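Local coordinates for protein alkaline phosphatase D (Bacillus subtilis, PDB 2YEQ) that hydrolyses phosphate esters, acting as a phosphodiesterase and alkaline phosphatase with iron and calcium in its active site, at residues D151-Y156 and R183-Q188; C124-H129 and R169-A174; I177-Y182 and Y239-E244. All blocks are in the same frame, centred on the assembly; numbering follows the deposited sequence.

All three contacts lie within the PhoD-like phosphatase region and gather round helix 179-190. Contacts 1 and 3 both use that helix: 183-188 meets the metal-binding loop after strand 145-148, while 177-182 at its start packs on helix 228-245, with centres about 9 Å apart. Contact 2 joins the loop after strand 117-122 to residues 169-174, and its centre is about 8 Å from that of contact 1 and about 16 Å from that of contact 3. Along the chain, contact 2 closes before contact 3 opens, whereas contact 1 interleaves with both. Contacts 1 and 2 each supply iron ligands, so the set leads from the metal centre out to the surrounding helices.

Contact 1 (D151-Y156 and R183-Q188); sequences DYIYEY and RNRHAQ. With FE (Fe (III) ion), chain B; CA (calcium ion), chain C; EDO (1,2-ethanediol), chain D.
Arg-185 reaches from its helix to the loop 151-156 and grips two backbone carbonyls with one nitrogen. Arg-185 NH1 lies 2.9 Å from Tyr-154 O, which sits in the guanidinium plane, and 2.7 Å from Tyr-156 O, which it meets in the carbonyl plane on a lone pair. NH2 adds a weak bond to Tyr-156 O. Bends at chi2 (62°) and chi3 (48°) curve the chain so that the guanidinium presents its edge to the carbonyls; arginine suits the place because its several N-H groups can bind neighbouring carbonyls of an irregular loop. NE is probably hydrogen-bonded to Asn-172 OD1, which with the NH1 bonds probably limits the group's rotation. Beside it, the beta-branched Ile-153 sets its CG2 methyl over the His-186 ring, 4.0 Å from the centroid in a CH-pi contact, while CD1, the tip of the other arm, comes to 3.5 Å from His-186 NE2. Away from the helix, Tyr-154 OH, 2.0 Å from the iron, also hydrogen-bonds Ser-412, and at the start of the segment Asp-151 OD2 bridges iron (2.1 Å) and calcium (2.5 Å). A shared carboxylate on a loop following a beta-strand is characteristic of the calcineurin-like metallophosphatase active site.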
loop_
_atom_site.group_PDB
_atom_site.type_symbol
_atom_site.label_atom_id
_atom_site.label_comp_id
_atom_site.label_asym_id
_atom_site.label_seq_id
_atom_site.Cartn_x
_atom_site.Cartn_y
_atom_site.Cartn_z
ATOM N N ASP A 151 2.595 -4.193 2.537
ATOM C CA ASP A 151 3.481 -4.328 3.651
ATOM C C ASP A 151 3.043 -3.358 4.757
ATOM O O ASP A 151 3.851 -2.662 5.342
ATOM C CB ASP A 151 4.934 -4.126 3.256
ATOM C CG ASP A 151 5.475 -5.225 2.332
ATOM O OD1 ASP A 151 4.717 -6.119 1.931
ATOM O OD2 ASP A 151 6.689 -5.128 1.973
ATOM N N TYR A 152 1.742 -3.349 5.012
ATOM C CA TYR A 152 1.178 -2.625 6.142
ATOM C C TYR A 152 1.615 -3.214 7.483
ATOM O O TYR A 152 1.765 -2.467 8.458
ATOM C CB TYR A 152 -0.328 -2.624 6.034
ATOM C CG TYR A 152 -1.047 -1.719 6.997
ATOM C CD1 TYR A 152 -1.273 -2.109 8.311
ATOM C CD2 TYR A 152 -1.550 -0.480 6.582
ATOM C CE1 TYR A 152 -1.970 -1.282 9.206
ATOM C CE2 TYR A 152 -2.256 0.362 7.483
ATOM C CZ TYR A 152 -2.454 -0.056 8.790
ATOM O OH TYR A 152 -3.131 0.747 9.676
ATOM N N ILE A 153 1.776 -4.545 7.545
ATOM C CA ILE A 153 2.500 -5.205 8.634
ATOM C C ILE A 153 3.604 -6.066 8.050
ATOM O O ILE A 153 3.593 -6.321 6.848
ATOM C CB ILE A 153 1.599 -6.125 9.499
ATOM C CG1 ILE A 153 1.035 -7.289 8.661
ATOM C CG2 ILE A 153 0.471 -5.320 10.166
ATOM C CD1 ILE A 153 0.487 -8.460 9.508
ATOM N N TYR A 154 4.562 -6.460 8.896
ATOM C CA TYR A 154 5.558 -7.472 8.572
ATOM C C TYR A 154 5.358 -8.616 9.583
ATOM O O TYR A 154 4.858 -8.389 10.698
ATOM C CB TYR A 154 6.997 -6.930 8.629
ATOM C CG TYR A 154 7.340 -6.011 7.466
ATOM C CD1 TYR A 154 6.731 -4.749 7.342
ATOM C CD2 TYR A 154 8.217 -6.415 6.473
ATOM C CE1 TYR A 154 7.010 -3.909 6.280
ATOM C CE2 TYR A 154 8.520 -5.579 5.386
ATOM C CZ TYR A 154 7.894 -4.334 5.286
ATOM O OH TYR A 154 8.182 -3.493 4.251
ATOM N N GLU A 155 5.770 -9.813 9.183
ATOM C CA GLU A 155 5.434 -11.056 9.887
ATOM C C GLU A 155 6.489 -11.568 10.836
ATOM O O GLU A 155 6.240 -12.512 11.612
ATOM C CB GLU A 155 5.095 -12.135 8.848
ATOM C CG GLU A 155 6.328 -12.825 8.204
ATOM C CD GLU A 155 6.863 -12.093 6.975
ATOM O OE1 GLU A 155 6.510 -10.901 6.780
ATOM O OE2 GLU A 155 7.670 -12.696 6.221
ATOM N N TYR A 156 7.674 -10.978 10.777
ATOM C CA TYR A 156 8.841 -11.493 11.460
ATOM C C TYR A 156 8.760 -11.492 12.989
ATOM O O TYR A 156 7.959 -10.775 13.584
ATOM C CB TYR A 156 10.080 -10.712 11.042
ATOM C CG TYR A 156 10.393 -10.844 9.568
ATOM C CD1 TYR A 156 10.924 -12.022 9.063
ATOM C CD2 TYR A 156 10.136 -9.803 8.676
ATOM C CE1 TYR A 156 11.197 -12.162 7.717
ATOM C CE2 TYR A 156 10.392 -9.934 7.331
ATOM C CZ TYR A 156 10.904 -11.117 6.852
ATOM O OH TYR A 156 11.162 -11.249 5.512
ATOM N N ARG A 183 -3.659 -11.003 14.400
ATOM C CA ARG A 183 -4.463 -9.965 15.048
ATOM C C ARG A 183 -3.596 -9.103 15.967
ATOM O O ARG A 183 -3.692 -7.855 15.939
ATOM C CB ARG A 183 -5.611 -10.578 15.838
ATOM C CG ARG A 183 -6.754 -11.083 15.023
ATOM C CD ARG A 183 -7.688 -11.928 15.912
ATOM N NE ARG A 183 -8.967 -12.172 15.282
ATOM C CZ ARG A 183 -9.909 -12.964 15.772
ATOM N NH1 ARG A 183 -9.723 -13.615 16.913
ATOM N NH2 ARG A 183 -11.047 -13.077 15.141
ATOM N N ASN A 184 -2.744 -9.760 16.756
ATOM C CA ASN A 184 -1.874 -9.057 17.670
ATOM C C ASN A 184 -0.820 -8.223 16.944
ATOM O O ASN A 184 -0.448 -7.126 17.392
ATOM C CB ASN A 184 -1.229 -10.018 18.683
ATOM C CG ASN A 184 -2.243 -10.590 19.669
ATOM O OD1 ASN A 184 -3.350 -10.062 19.794
ATOM N ND2 ASN A 184 -1.881 -11.688 20.346
ATOM N N ARG A 185 -0.329 -8.726 15.816
ATOM C CA ARG A 185 0.637 -7.950 15.047
ATOM C C ARG A 185 -0.058 -6.711 14.439
ATOM O O ARG A 185 0.522 -5.626 14.469
ATOM C CB ARG A 185 1.251 -8.791 13.937
ATOM C CG ARG A 185 2.297 -8.078 13.109
ATOM C CD ARG A 185 3.488 -7.657 13.902
ATOM N NE ARG A 185 4.086 -8.677 14.776
ATOM C CZ ARG A 185 5.080 -9.501 14.461
ATOM N NH1 ARG A 185 5.603 -9.508 13.230
ATOM N NH2 ARG A 185 5.562 -10.337 15.400
ATOM N N HIS A 186 -1.251 -6.872 13.873
ATOM C CA HIS A 186 -2.038 -5.697 13.402
ATOM C C HIS A 186 -2.252 -4.684 14.532
ATOM O O HIS A 186 -2.116 -3.485 14.328
ATOM C CB HIS A 186 -3.389 -6.051 12.786
ATOM C CG HIS A 186 -3.308 -6.448 11.341
ATOM N ND1 HIS A 186 -3.586 -5.692 10.227
ATOM C CD2 HIS A 186 -2.892 -7.604 10.861
ATOM C CE1 HIS A 186 -3.380 -6.432 9.135
ATOM N NE2 HIS A 186 -2.918 -7.585 9.500
ATOM N N ALA A 187 -2.556 -5.173 15.730
ATOM C CA ALA A 187 -2.723 -4.305 16.881
ATOM C C ALA A 187 -1.431 -3.581 17.254
ATOM O O ALA A 187 -1.483 -2.401 17.626
ATOM C CB ALA A 187 -3.272 -5.103 18.074
ATOM N N GLN A 188 -0.279 -4.250 17.160
ATOM C CA GLN A 188 0.986 -3.597 17.482
ATOM C C GLN A 188 1.219 -2.391 16.577
ATOM O O GLN A 188 1.587 -1.326 17.052
ATOM C CB GLN A 188 2.182 -4.535 17.351
ATOM C CG GLN A 188 3.511 -3.828 17.537
ATOM C CD GLN A 188 4.705 -4.758 17.516
ATOM O OE1 GLN A 188 4.791 -5.649 16.661
ATOM N NE2 GLN A 188 5.652 -4.549 18.451
HETATM FE FE FE B . 8.338 -3.784 2.283
HETATM CA CA CA C . 6.576 -6.168 -0.316
HETATM C C1 EDO D . -0.664 -14.633 19.823
HETATM O O1 EDO D . -0.933 -15.718 20.732
HETATM C C2 EDO D . 0.783 -14.135 19.917
HETATM O O2 EDO D . 0.863 -12.715 19.732
HETATM O O HOH W 1 5.332 -3.919 -0.379
#

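Contact 2 (C124-H129 and R169-A174). With FE (Fe (III) ion), chain B; EDO (1,2-ethanediol), chain S; EDO (1,2-ethanediol), chain F.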
loop_
_atom_site.group_PDB
_atom_site.type_symbol
_atom_site.label_atom_id
_atom_site.label_comp_id
_atom_site.label_asym_id
_atom_site.label_seq_id
_atom_site.Cartn_x
_atom_site.Cartn_y
_atom_site.Cartn_z
ATOM N N CYS A 124 4.986 -0.131 3.070
ATOM C CA CYS A 124 6.235 -0.611 3.681
ATOM C C CYS A 124 6.643 0.106 4.981
ATOM O O CYS A 124 7.565 0.957 5.043
ATOM C CB CYS A 124 7.379 -0.661 2.654
ATOM S SG CYS A 124 7.099 -1.860 1.254
ATOM N N GLN A 125 5.987 -0.313 6.052
ATOM C CA GLN A 125 6.132 0.338 7.347
ATOM C C GLN A 125 6.650 -0.590 8.451
ATOM O O GLN A 125 6.077 -0.638 9.537
ATOM C CB GLN A 125 4.804 0.981 7.749
ATOM C CG GLN A 125 3.589 0.070 7.785
ATOM C CD GLN A 125 2.313 0.814 7.636
ATOM O OE1 GLN A 125 2.240 1.817 6.899
ATOM N NE2 GLN A 125 1.263 0.329 8.298
ATOM N N GLN A 126 7.760 -1.263 8.179
ATOM C CA GLN A 126 8.366 -2.193 9.135
ATOM C C GLN A 126 8.481 -1.451 10.485
ATOM O O GLN A 126 9.222 -0.494 10.618
ATOM C CB GLN A 126 9.741 -2.671 8.660
ATOM C CG GLN A 126 10.038 -4.164 8.842
ATOM C CD GLN A 126 10.291 -4.582 10.306
ATOM O OE1 GLN A 126 9.680 -4.052 11.198
ATOM N NE2 GLN A 126 11.205 -5.549 10.531
ATOM N N TYR A 127 7.724 -1.909 11.472
ATOM C CA TYR A 127 7.621 -1.248 12.780
ATOM C C TYR A 127 8.950 -1.126 13.470
ATOM O O TYR A 127 9.238 -0.114 14.157
ATOM C CB TYR A 127 6.626 -2.028 13.642
ATOM C CG TYR A 127 6.321 -1.512 15.036
ATOM C CD1 TYR A 127 5.295 -0.574 15.247
ATOM C CD2 TYR A 127 7.002 -1.995 16.140
ATOM C CE1 TYR A 127 4.989 -0.137 16.522
ATOM C CE2 TYR A 127 6.702 -1.548 17.417
ATOM C CZ TYR A 127 5.706 -0.626 17.601
ATOM O OH TYR A 127 5.418 -0.175 18.876
ATOM N N GLU A 128 9.792 -2.128 13.265
ATOM C CA GLU A 128 11.070 -2.174 13.959
ATOM C C GLU A 128 12.105 -1.216 13.367
ATOM O O GLU A 128 13.083 -0.862 14.048
ATOM C CB GLU A 128 11.660 -3.585 13.880
ATOM C CG GLU A 128 10.747 -4.694 14.408
ATOM C CD GLU A 128 11.454 -6.055 14.346
ATOM O OE1 GLU A 128 11.985 -6.437 13.241
ATOM O OE2 GLU A 128 11.533 -6.702 15.414
ATOM N N HIS A 129 11.920 -0.827 12.105
ATOM C CA HIS A 129 12.953 -0.074 11.387
ATOM C C HIS A 129 12.946 1.436 11.651
ATOM O O HIS A 129 13.941 2.112 11.383
ATOM C CB HIS A 129 12.867 -0.349 9.886
ATOM C CG HIS A 129 13.293 -1.740 9.530
ATOM N ND1 HIS A 129 13.547 -2.144 8.237
ATOM C CD2 HIS A 129 13.549 -2.814 10.319
ATOM C CE1 HIS A 129 13.913 -3.415 8.244
ATOM N NE2 HIS A 129 13.923 -3.843 9.494
ATOM N N ARG A 169 12.695 -0.359 17.262
ATOM C CA ARG A 169 11.586 -0.967 17.986
ATOM C C ARG A 169 11.621 -2.474 17.717
ATOM O O ARG A 169 12.434 -2.944 16.912
ATOM C CB ARG A 169 10.251 -0.368 17.563
ATOM C CG ARG A 169 10.149 1.168 17.680
ATOM C CD ARG A 169 8.718 1.659 17.568
ATOM N NE ARG A 169 8.312 1.822 16.158
ATOM C CZ ARG A 169 7.213 2.433 15.752
ATOM N NH1 ARG A 169 6.360 2.911 16.636
ATOM N NH2 ARG A 169 6.946 2.569 14.454
ATOM N N THR A 170 10.741 -3.217 18.372
ATOM C CA THR A 170 10.826 -4.689 18.394
ATOM C C THR A 170 9.463 -5.302 18.188
ATOM O O THR A 170 8.497 -4.920 18.861
ATOM C CB THR A 170 11.379 -5.168 19.756
ATOM O OG1 THR A 170 12.643 -4.540 19.979
ATOM C CG2 THR A 170 11.565 -6.716 19.770
ATOM N N HIS A 171 9.371 -6.284 17.290
ATOM C CA HIS A 171 8.132 -6.992 17.112
ATOM C C HIS A 171 7.683 -7.648 18.409
ATOM O O HIS A 171 8.505 -7.990 19.249
ATOM C CB HIS A 171 8.252 -8.012 15.974
ATOM C CG HIS A 171 8.063 -7.414 14.621
ATOM N ND1 HIS A 171 8.854 -7.748 13.540
ATOM C CD2 HIS A 171 7.183 -6.485 14.173
ATOM C CE1 HIS A 171 8.457 -7.051 12.484
ATOM N NE2 HIS A 171 7.431 -6.296 12.835
ATOM N N ASN A 172 6.368 -7.778 18.552
ATOM C CA ASN A 172 5.701 -8.202 19.784
ATOM C C ASN A 172 5.760 -9.698 20.035
ATOM O O ASN A 172 5.506 -10.136 21.155
ATOM C CB ASN A 172 4.221 -7.800 19.736
ATOM C CG ASN A 172 3.400 -8.604 18.670
ATOM O OD1 ASN A 172 3.723 -8.609 17.475
ATOM N ND2 ASN A 172 2.345 -9.266 19.115
ATOM N N SER A 173 6.096 -10.472 18.998
ATOM C CA SER A 173 6.041 -11.921 19.067
ATOM C C SER A 173 7.032 -12.563 18.111
ATOM O O SER A 173 7.633 -11.893 17.269
ATOM C CB SER A 173 4.631 -12.393 18.718
ATOM O OG SER A 173 4.340 -12.267 17.316
ATOM N N ALA A 174 7.208 -13.875 18.244
ATOM C CA ALA A 174 7.860 -14.670 17.201
ATOM C C ALA A 174 7.088 -14.532 15.912
ATOM O O ALA A 174 5.986 -13.988 15.886
ATOM C CB ALA A 174 7.929 -16.178 17.609
HETATM FE FE FE B . 8.338 -3.784 2.283
HETATM C C1 EDO S . 5.045 -15.579 20.536
HETATM O O1 EDO S . 6.364 -15.050 20.775
HETATM C C2 EDO S . 4.924 -16.195 19.141
HETATM O O2 EDO S . 3.574 -16.607 18.897
HETATM C C1 EDO F . 8.884 -10.951 22.016
HETATM O O1 EDO F . 9.387 -9.636 21.754
HETATM C C2 EDO F . 9.678 -11.992 21.248
HETATM O O2 EDO F . 9.239 -13.295 21.629
#
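On one face of the Tyr-127 ring lies the guanidinium of Arg-169, nearly parallel to it (planes 14° apart) with centres 3.8 Å apart, a stacked cation-pi pair. NE sits over the ring centre and Arg-169 NH1 closest to Tyr-127 CE1, at 3.3 Å, while CD adds a CH-pi contact. The bend at chi3 (-84°) turns the guanidinium over the ring, and Arg-169 NE also donates to Tyr-127 O at 2.9 Å. Arginine suits this place because its flat, delocalised cation can lie on an aromatic face while its N-H groups still reach acceptors. The salt bridge of NH1 to Asp-192 gives the charge a second partner. His-171 offers one face to Glu-128: Glu-128 CG is 3.7 Å from the ring centroid, and the carboxylate is stacked at 21° to the ring. Glutamate is long enough to cross this face and still accept from His-171 N through OE2 (2.9 Å), met on the anti side. Its OE1 takes Gln-126 NE2 at 3.0 Å, almost straight, and Gln-126 OE1 accepts from Glu-128 N. The segment 124-129 follows strand 117-122, beginning with iron ligand Cys-124, and precedes helix 133-138; His-171 reaches helix 179-190, where its NE2 hydrogen-bonds Tyr-189 OH.

Contact 3 (I177-Y182 and Y239-E244). With EDO (1,2-ethanediol), chain O; EDO (1,2-ethanediol), chain Q; EDO (1,2-ethanediol), chain E.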
loop_
_atom_site.group_PDB
_atom_site.type_symbol
_atom_site.label_atom_id
_atom_site.label_comp_id
_atom_site.label_asym_id
_atom_site.label_seq_id
_atom_site.Cartn_x
_atom_site.Cartn_y
_atom_site.Cartn_z
ATOM N N ILE A 177 1.818 -16.796 12.858
ATOM C CA ILE A 177 1.279 -17.964 12.151
ATOM C C ILE A 177 -0.214 -18.078 12.283
ATOM O O ILE A 177 -0.907 -18.302 11.296
ATOM C CB ILE A 177 1.898 -19.276 12.696
ATOM C CG1 ILE A 177 3.419 -19.255 12.526
ATOM C CG2 ILE A 177 1.250 -20.510 12.017
ATOM C CD1 ILE A 177 3.862 -19.086 11.092
ATOM N N THR A 178 -0.727 -17.953 13.499
ATOM C CA THR A 178 -2.157 -18.154 13.754
ATOM C C THR A 178 -2.944 -16.860 13.627
ATOM O O THR A 178 -2.375 -15.756 13.636
ATOM C CB THR A 178 -2.385 -18.636 15.189
ATOM O OG1 THR A 178 -1.953 -17.612 16.060
ATOM C CG2 THR A 178 -1.584 -19.920 15.502
ATOM N N LEU A 179 -4.254 -16.990 13.557
ATOM C CA LEU A 179 -5.143 -15.852 13.544
ATOM C C LEU A 179 -4.842 -14.891 14.693
ATOM O O LEU A 179 -4.756 -13.670 14.487
ATOM C CB LEU A 179 -6.599 -16.295 13.555
ATOM C CG LEU A 179 -7.676 -15.202 13.574
ATOM C CD1 LEU A 179 -7.605 -14.259 12.359
ATOM C CD2 LEU A 179 -9.047 -15.838 13.698
ATOM N N GLN A 180 -4.648 -15.421 15.893
ATOM C CA GLN A 180 -4.388 -14.561 17.038
ATOM C C GLN A 180 -3.045 -13.849 16.861
ATOM O O GLN A 180 -2.933 -12.678 17.166
ATOM C CB GLN A 180 -4.453 -15.362 18.365
ATOM C CG GLN A 180 -5.037 -14.597 19.547
ATOM C CD GLN A 180 -6.328 -13.823 19.229
ATOM O OE1 GLN A 180 -7.273 -14.361 18.655
ATOM N NE2 GLN A 180 -6.344 -12.540 19.574
ATOM N N ASP A 181 -2.026 -14.561 16.387
ATOM C CA ASP A 181 -0.729 -13.971 16.103
ATOM C C ASP A 181 -0.874 -12.751 15.125
ATOM O O ASP A 181 -0.285 -11.700 15.357
ATOM C CB ASP A 181 0.221 -14.965 15.427
ATOM C CG ASP A 181 0.662 -16.137 16.310
ATOM O OD1 ASP A 181 0.572 -16.082 17.554
ATOM O OD2 ASP A 181 1.179 -17.116 15.711
ATOM N N TYR A 182 -1.633 -12.935 14.057
ATOM C CA TYR A 182 -1.847 -11.874 13.055
ATOM C C TYR A 182 -2.640 -10.704 13.611
ATOM O O TYR A 182 -2.348 -9.542 13.310
ATOM C CB TYR A 182 -2.532 -12.422 11.778
ATOM C CG TYR A 182 -1.544 -13.053 10.846
ATOM C CD1 TYR A 182 -0.829 -12.277 9.926
ATOM C CD2 TYR A 182 -1.309 -14.432 10.871
ATOM C CE1 TYR A 182 0.118 -12.855 9.071
ATOM C CE2 TYR A 182 -0.369 -15.021 10.034
ATOM C CZ TYR A 182 0.338 -14.237 9.127
ATOM O OH TYR A 182 1.251 -14.838 8.300
ATOM N N TYR A 239 -5.473 -13.164 6.039
ATOM C CA TYR A 239 -6.532 -12.453 5.337
ATOM C C TYR A 239 -7.677 -12.039 6.258
ATOM O O TYR A 239 -8.211 -10.918 6.116
ATOM C CB TYR A 239 -7.068 -13.265 4.154
ATOM C CG TYR A 239 -6.189 -13.323 2.907
ATOM C CD1 TYR A 239 -4.933 -12.746 2.866
ATOM C CD2 TYR A 239 -6.653 -13.944 1.755
ATOM C CE1 TYR A 239 -4.144 -12.792 1.690
ATOM C CE2 TYR A 239 -5.897 -13.990 0.592
ATOM C CZ TYR A 239 -4.644 -13.433 0.567
ATOM O OH TYR A 239 -3.877 -13.479 -0.584
ATOM N N GLN A 240 -8.069 -12.927 7.182
ATOM C CA GLN A 240 -9.106 -12.599 8.163
ATOM C C GLN A 240 -8.656 -11.413 9.045
ATOM O O GLN A 240 -9.417 -10.468 9.233
ATOM C CB GLN A 240 -9.480 -13.798 9.064
ATOM C CG GLN A 240 -10.645 -13.437 10.021
ATOM C CD GLN A 240 -11.292 -14.632 10.738
ATOM O OE1 GLN A 240 -11.344 -15.760 10.220
ATOM N NE2 GLN A 240 -11.842 -14.366 11.919
ATOM N N ALA A 241 -7.442 -11.471 9.568
ATOM C CA ALA A 241 -6.905 -10.399 10.429
ATOM C C ALA A 241 -6.824 -9.071 9.677
ATOM O O ALA A 241 -7.071 -8.001 10.261
ATOM C CB ALA A 241 -5.554 -10.747 10.970
ATOM N N TYR A 242 -6.510 -9.142 8.381
ATOM C CA TYR A 242 -6.456 -7.940 7.546
ATOM C C TYR A 242 -7.839 -7.327 7.414
ATOM O O TYR A 242 -8.027 -6.147 7.672
ATOM C CB TYR A 242 -5.889 -8.290 6.176
ATOM C CG TYR A 242 -5.583 -7.117 5.277
ATOM C CD1 TYR A 242 -4.362 -6.484 5.331
ATOM C CD2 TYR A 242 -6.498 -6.691 4.326
ATOM C CE1 TYR A 242 -4.070 -5.395 4.484
ATOM C CE2 TYR A 242 -6.205 -5.635 3.463
ATOM C CZ TYR A 242 -4.994 -5.009 3.545
ATOM O OH TYR A 242 -4.720 -3.976 2.676
ATOM N N TYR A 243 -8.824 -8.138 7.035
ATOM C CA TYR A 243 -10.187 -7.690 6.993
ATOM C C TYR A 243 -10.601 -7.029 8.325
ATOM O O TYR A 243 -11.178 -5.942 8.317
ATOM C CB TYR A 243 -11.177 -8.823 6.646
ATOM C CG TYR A 243 -12.602 -8.362 6.756
ATOM C CD1 TYR A 243 -13.208 -7.647 5.719
ATOM C CD2 TYR A 243 -13.333 -8.551 7.932
ATOM C CE1 TYR A 243 -14.501 -7.179 5.830
ATOM C CE2 TYR A 243 -14.621 -8.077 8.050
ATOM C CZ TYR A 243 -15.208 -7.385 6.994
ATOM O OH TYR A 243 -16.503 -6.914 7.104
ATOM N N GLU A 244 -10.350 -7.719 9.439
ATOM C CA GLU A 244 -10.765 -7.242 10.762
ATOM C C GLU A 244 -10.190 -5.846 11.037
ATOM O O GLU A 244 -10.804 -5.072 11.741
ATOM C CB GLU A 244 -10.352 -8.239 11.858
ATOM C CG GLU A 244 -11.178 -9.537 11.801
ATOM C CD GLU A 244 -10.663 -10.674 12.644
ATOM O OE1 GLU A 244 -9.513 -10.595 13.119
ATOM O OE2 GLU A 244 -11.428 -11.676 12.808
HETATM C C1 EDO O . -0.455 -19.320 18.838
HETATM O O1 EDO O . 0.795 -18.619 18.978
HETATM C C2 EDO O . -1.644 -18.370 19.005
HETATM O O2 EDO O . -2.856 -18.976 18.539
HETATM C C1 EDO Q . -2.072 -21.624 11.665
HETATM O O1 EDO Q . -2.008 -20.822 10.479
HETATM C C2 EDO Q . -3.484 -22.092 12.022
HETATM O O2 EDO Q . -4.464 -21.233 11.441
HETATM C C1 EDO E . -13.396 -17.966 6.725
HETATM O O1 EDO E . -14.724 -18.444 6.911
HETATM C C2 EDO E . -12.886 -17.227 7.962
HETATM O O2 EDO E . -12.001 -16.171 7.589
#
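Leu-179 points its CB toward helix 228-245. Its CG stands anti to the backbone N (chi1 179°), which carries the branch across to the other helix. Leu-179 CD1 settles against the stem of Gln-240, 3.8 Å from Gln-240 CB, and also lies 4.3 Å from Ala-241 CB. The other methyl, CD2, comes to 3.6 Å from Gln-240 NE2. Leucine fits because its two methyls lie along one side of the extended glutamine, CD1 on the stem and CD2 by the amide, whose NE2 donates to Glu-244 OE2 at 2.9 Å. That carboxylate also forms a salt bridge with Arg-183, one turn along from Leu-179. Next to the leucine, Tyr-182 CB rests on Ala-241 CB at 3.5 Å; the small alanine lets the helices come close, the CA atoms of Tyr-182 and Ala-241 being 5.9 Å apart, and the tyrosine ring leads away to place OH on Val-213 O. The helix start is secured by a capping box: Asp-181 N donates to Thr-178 OG1 (3.1 Å), and Asp-181 OD2 accepts from Thr-178 N (3.0 Å), besides Ile-177 N. This is an N-capped helix start packed through leucine and alanine on a second helix of the metallophosphatase domain.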